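Local coordinates for protein chloramphenicol acetyltransferase (Aliivibrio fischeri, PDB 6PXA) that probably transfers the acetyl group of acetyl-CoA to the 3-hydroxyl of chloramphenicol, and binds taurocholic acid in this crystal, at residues B[45-50]-B[69-74]; B[159-164]-B[182-187]. One frame throughout, in Å; residues are numbered along the deposited sequence.

Contact 1: B[45-50]-B[69-74]; sequences QAVRYL and DKLRIG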
# COMPACT_ATOMS: atom_id res chain seq x y z
N GLN B 45 -13.44 -7.04 -3.37
CA GLN B 45 -12.29 -6.38 -2.75
C GLN B 45 -11.03 -6.45 -3.61
O GLN B 45 -10.31 -5.46 -3.72
CB GLN B 45 -12.03 -7.06 -1.38
CG GLN B 45 -10.84 -6.55 -0.60
CD GLN B 45 -11.06 -5.15 -0.07
OE1 GLN B 45 -12.20 -4.75 0.17
NE2 GLN B 45 -9.99 -4.41 0.12
N ALA B 46 -10.77 -7.58 -4.24
CA ALA B 46 -9.56 -7.79 -5.02
C ALA B 46 -9.70 -7.36 -6.47
O ALA B 46 -8.74 -6.88 -7.08
CB ALA B 46 -9.17 -9.28 -4.98
N VAL B 47 -10.86 -7.57 -7.08
CA VAL B 47 -11.07 -7.25 -8.49
C VAL B 47 -11.83 -5.94 -8.54
O VAL B 47 -12.97 -5.85 -8.07
CB VAL B 47 -11.83 -8.36 -9.22
CG1 VAL B 47 -11.95 -8.02 -10.71
CG2 VAL B 47 -11.09 -9.67 -9.04
N ARG B 48 -11.20 -4.90 -9.09
CA ARG B 48 -11.74 -3.56 -8.93
C ARG B 48 -12.04 -2.93 -10.28
O ARG B 48 -11.24 -3.04 -11.22
CB ARG B 48 -10.79 -2.65 -8.13
CG ARG B 48 -10.41 -3.24 -6.80
CD ARG B 48 -9.67 -2.24 -5.92
NE ARG B 48 -9.39 -2.78 -4.60
CZ ARG B 48 -8.71 -2.12 -3.66
NH1 ARG B 48 -8.27 -0.90 -3.93
NH2 ARG B 48 -8.50 -2.68 -2.48
N TYR B 49 -13.19 -2.26 -10.34
CA TYR B 49 -13.65 -1.47 -11.48
C TYR B 49 -14.02 -2.35 -12.66
O TYR B 49 -13.94 -1.89 -13.80
CB TYR B 49 -12.63 -0.41 -11.90
CG TYR B 49 -12.14 0.43 -10.73
CD1 TYR B 49 -12.94 1.42 -10.18
CD2 TYR B 49 -10.87 0.21 -10.18
CE1 TYR B 49 -12.50 2.20 -9.12
CE2 TYR B 49 -10.41 1.02 -9.09
CZ TYR B 49 -11.23 1.99 -8.56
OH TYR B 49 -10.79 2.77 -7.49
N LEU B 50 -14.43 -3.59 -12.40
CA LEU B 50 -14.87 -4.52 -13.46
C LEU B 50 -16.40 -4.48 -13.58
O LEU B 50 -17.12 -5.01 -12.73
CB LEU B 50 -14.38 -5.93 -13.15
CG LEU B 50 -14.56 -6.88 -14.34
CD1 LEU B 50 -13.90 -6.29 -15.55
CD2 LEU B 50 -13.92 -8.17 -14.01
N ASP B 69 -12.55 -4.83 -20.77
CA ASP B 69 -11.38 -5.65 -20.44
C ASP B 69 -11.76 -6.75 -19.45
O ASP B 69 -12.50 -6.52 -18.48
CB ASP B 69 -10.24 -4.78 -19.87
CG ASP B 69 -9.69 -3.80 -20.91
OD1 ASP B 69 -9.65 -4.13 -22.12
OD2 ASP B 69 -9.35 -2.64 -20.53
N LYS B 70 -11.29 -7.96 -19.71
CA LYS B 70 -11.62 -9.10 -18.89
C LYS B 70 -10.42 -9.48 -18.02
O LYS B 70 -9.27 -9.16 -18.34
CB LYS B 70 -12.07 -10.29 -19.75
CG LYS B 70 -13.48 -10.11 -20.36
CD LYS B 70 -13.85 -11.21 -21.33
CE LYS B 70 -14.96 -10.69 -22.28
NZ LYS B 70 -15.30 -11.64 -23.38
N LEU B 71 -10.70 -10.16 -16.91
CA LEU B 71 -9.68 -10.66 -16.00
C LEU B 71 -9.66 -12.19 -16.11
O LEU B 71 -10.64 -12.85 -15.78
CB LEU B 71 -9.96 -10.21 -14.56
CG LEU B 71 -9.13 -10.95 -13.50
CD1 LEU B 71 -7.65 -10.67 -13.68
CD2 LEU B 71 -9.60 -10.64 -12.09
N ARG B 72 -8.55 -12.75 -16.58
CA ARG B 72 -8.44 -14.19 -16.77
C ARG B 72 -7.32 -14.72 -15.89
O ARG B 72 -6.18 -14.25 -15.97
CB ARG B 72 -8.20 -14.53 -18.24
CG ARG B 72 -9.09 -13.80 -19.22
CD ARG B 72 -8.94 -14.45 -20.61
NE ARG B 72 -8.60 -13.50 -21.67
CZ ARG B 72 -7.76 -13.77 -22.68
NH1 ARG B 72 -7.51 -12.85 -23.60
NH2 ARG B 72 -7.16 -14.95 -22.76
N ILE B 73 -7.65 -15.70 -15.05
CA ILE B 73 -6.71 -16.29 -14.10
C ILE B 73 -6.63 -17.79 -14.37
O ILE B 73 -7.64 -18.44 -14.64
CB ILE B 73 -7.13 -16.00 -12.64
CG1 ILE B 73 -7.03 -14.50 -12.35
CG2 ILE B 73 -6.28 -16.79 -11.67
CD1 ILE B 73 -7.74 -14.06 -11.06
N GLY B 74 -5.40 -18.31 -14.35
CA GLY B 74 -5.15 -19.68 -14.70
C GLY B 74 -5.47 -20.63 -13.57
O GLY B 74 -6.25 -20.33 -12.67
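V47 has chi1 at -177°, which sets CG1 anti to the backbone N and CG2 anti to the carbonyl carbon; both branches so flank CD2 of L71, whose own CG stands opposite its backbone N (chi1 166°). The two side chains reach toward each other inside the left-handed beta-helix, tip to tip. CD2 of L71 lies 3.5 Å from V47 CG2 and 3.8 Å from V47 CG1. L50 makes a second meeting: its CD1 methyl is 3.3 Å from D69 O, while its CD2 approaches L71 CB loosely, at 4.5 Å. No hydrogen bond crosses between the segments, and D69 O, buried under the leucine methyl, has no polar partner in the model. The D69 carboxylate is engaged elsewhere, with OD2 accepting from the backbone N of A119. Within 45-50, R48 NE donates to Q45 O over 3.0 Å, nearly straight at 173°, with the oxygen in the guanidinium plane. R48 NH1 forms a salt bridge with E133 of the second subunit, so one arginine ties the end of helix 42-46 to the trimer interface. Strand 47-48 runs parallel beside strand 84-86, whereas strand 71-73 lies between 25-27 and 122-124 on another wall; I25 from strand 25-27 packs against V47, L50 and L71, with F42 of helix 42-46 also covering V47.

Contact 2: B[159-164]-B[182-187]; sequences APYSVV and TLLVIK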
# COMPACT_ATOMS: atom_id res chain seq x y z
N ALA B 159 7.55 -12.19 -17.31
CA ALA B 159 7.96 -13.40 -18.00
C ALA B 159 7.71 -14.62 -17.12
O ALA B 159 7.75 -14.53 -15.89
CB ALA B 159 9.44 -13.34 -18.37
N PRO B 160 7.45 -15.79 -17.73
CA PRO B 160 7.21 -17.01 -16.95
C PRO B 160 8.34 -17.30 -15.98
O PRO B 160 9.53 -17.21 -16.32
CB PRO B 160 7.12 -18.10 -18.02
CG PRO B 160 6.80 -17.39 -19.27
CD PRO B 160 7.37 -16.02 -19.17
N TYR B 161 7.96 -17.70 -14.76
CA TYR B 161 8.87 -18.12 -13.70
C TYR B 161 9.79 -16.99 -13.24
O TYR B 161 10.84 -17.25 -12.63
CB TYR B 161 9.68 -19.35 -14.13
CG TYR B 161 8.79 -20.56 -14.21
CD1 TYR B 161 8.48 -21.30 -13.08
CD2 TYR B 161 8.21 -20.92 -15.42
CE1 TYR B 161 7.64 -22.40 -13.15
CE2 TYR B 161 7.37 -22.01 -15.51
CZ TYR B 161 7.09 -22.73 -14.38
OH TYR B 161 6.25 -23.80 -14.49
N SER B 162 9.40 -15.75 -13.53
CA SER B 162 10.05 -14.58 -12.96
C SER B 162 9.56 -14.31 -11.53
O SER B 162 8.40 -14.58 -11.18
CB SER B 162 9.77 -13.35 -13.84
OG SER B 162 10.56 -13.37 -15.02
N VAL B 163 10.45 -13.74 -10.72
CA VAL B 163 10.09 -13.19 -9.41
C VAL B 163 10.21 -11.67 -9.49
O VAL B 163 11.28 -11.14 -9.81
CB VAL B 163 11.00 -13.74 -8.30
CG1 VAL B 163 10.54 -13.25 -6.92
CG2 VAL B 163 11.06 -15.24 -8.37
N VAL B 164 9.12 -10.97 -9.17
CA VAL B 164 9.03 -9.53 -9.41
C VAL B 164 8.53 -8.86 -8.14
O VAL B 164 7.53 -9.30 -7.55
CB VAL B 164 8.12 -9.18 -10.61
CG1 VAL B 164 8.24 -7.69 -11.01
CG2 VAL B 164 8.43 -10.09 -11.80
N THR B 182 11.34 -26.30 -20.37
CA THR B 182 10.79 -27.64 -20.22
C THR B 182 9.41 -27.60 -19.56
O THR B 182 8.45 -28.20 -20.06
CB THR B 182 11.76 -28.50 -19.40
OG1 THR B 182 12.89 -28.81 -20.22
CG2 THR B 182 11.09 -29.78 -18.94
N LEU B 183 9.29 -26.86 -18.46
CA LEU B 183 8.00 -26.76 -17.78
C LEU B 183 6.94 -26.15 -18.69
O LEU B 183 5.75 -26.46 -18.55
CB LEU B 183 8.17 -25.93 -16.50
CG LEU B 183 9.10 -26.53 -15.44
CD1 LEU B 183 9.25 -25.59 -14.19
CD2 LEU B 183 8.59 -27.88 -15.01
N LEU B 184 7.34 -25.31 -19.65
CA LEU B 184 6.38 -24.66 -20.52
C LEU B 184 5.88 -25.57 -21.63
O LEU B 184 4.84 -25.28 -22.22
CB LEU B 184 6.98 -23.38 -21.11
CG LEU B 184 7.29 -22.30 -20.05
CD1 LEU B 184 7.79 -21.01 -20.69
CD2 LEU B 184 6.07 -22.03 -19.22
N VAL B 185 6.58 -26.66 -21.91
CA VAL B 185 6.12 -27.64 -22.89
C VAL B 185 5.22 -28.69 -22.24
O VAL B 185 4.17 -29.04 -22.79
CB VAL B 185 7.33 -28.29 -23.60
CG1 VAL B 185 6.88 -29.51 -24.41
CG2 VAL B 185 8.04 -27.29 -24.49
N ILE B 186 5.61 -29.20 -21.07
CA ILE B 186 4.87 -30.31 -20.48
C ILE B 186 3.60 -29.83 -19.79
O ILE B 186 2.62 -30.57 -19.71
CB ILE B 186 5.75 -31.13 -19.52
CG1 ILE B 186 6.23 -30.30 -18.33
CG2 ILE B 186 6.96 -31.74 -20.25
CD1 ILE B 186 7.20 -31.09 -17.43
N LYS B 187 3.59 -28.59 -19.28
CA LYS B 187 2.38 -27.95 -18.77
C LYS B 187 1.60 -28.88 -17.82
O LYS B 187 0.46 -29.27 -18.10
CB LYS B 187 1.47 -27.50 -19.91
CG LYS B 187 2.11 -26.57 -20.92
CD LYS B 187 1.05 -26.02 -21.85
CE LYS B 187 1.65 -25.21 -22.99
NZ LYS B 187 2.06 -26.05 -24.16
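Y161 projects from the end of the left-handed beta-helix toward helix 177-186, and its ring meets two consecutive leucines in different ways. L183 crosses the tyrosine side chain at about a right angle, with CD1 approaching the ring obliquely at 3.6 Å from Y161 CZ. L184 runs past in the opposite direction and places CD2 at the ring edge, near the ring plane, 3.9 Å from Y161 CE2. The phenol end, CZ and OH, rests on L183, while L184 meets the ring at CE2. P160 extends the apolar patch: its ring crosses L184 at about a right angle, and L184 CD1 lies 4.0 Å from both P160 CB and P160 CG. With chi1 at -65°, CG of L184 lies anti to the carbonyl carbon and beside the backbone N, from where one methyl reaches P160 and the other Y161. P160 and Y161 are the central residues of a type II turn from A159 to S162, closed by S162 N donating to A159 O over 3.1 Å. Y161, with positive phi (64°), precedes strand 162-165. Beyond the segments, R174 and W189 also touch Y161, and I208 of helix 208-219 packs on L183, so the turn is joined to the C-terminal helices. Y161 OH is buried without a polar partner in the model, its nearest neighbours across the contact being L183 CB and L183 CD1, each 3.5 Å from the oxygen.

In the fold
From the N terminus, the chain passes strands 14-15, 25-27 and 32-34 before helix 42-46 and strand 47-48. Contact 1 closes the excursion through residues 51-68, which carries helix 57-60, and joins two walls of the beta-helix across its interior. Further coils follow, with strands added in parallel to each of the three sheets. Contact 2 opens only then, at 159-164, and closes over the antiparallel strand 169-173 and the start of helix 177-186, fastening the end of the beta-helix to the C-terminal helices. Contacts 1 and 2 are in series, neither nested nor crossed. The centres of contact 1 and contact 2 are about 22 Å apart, and the two do not touch.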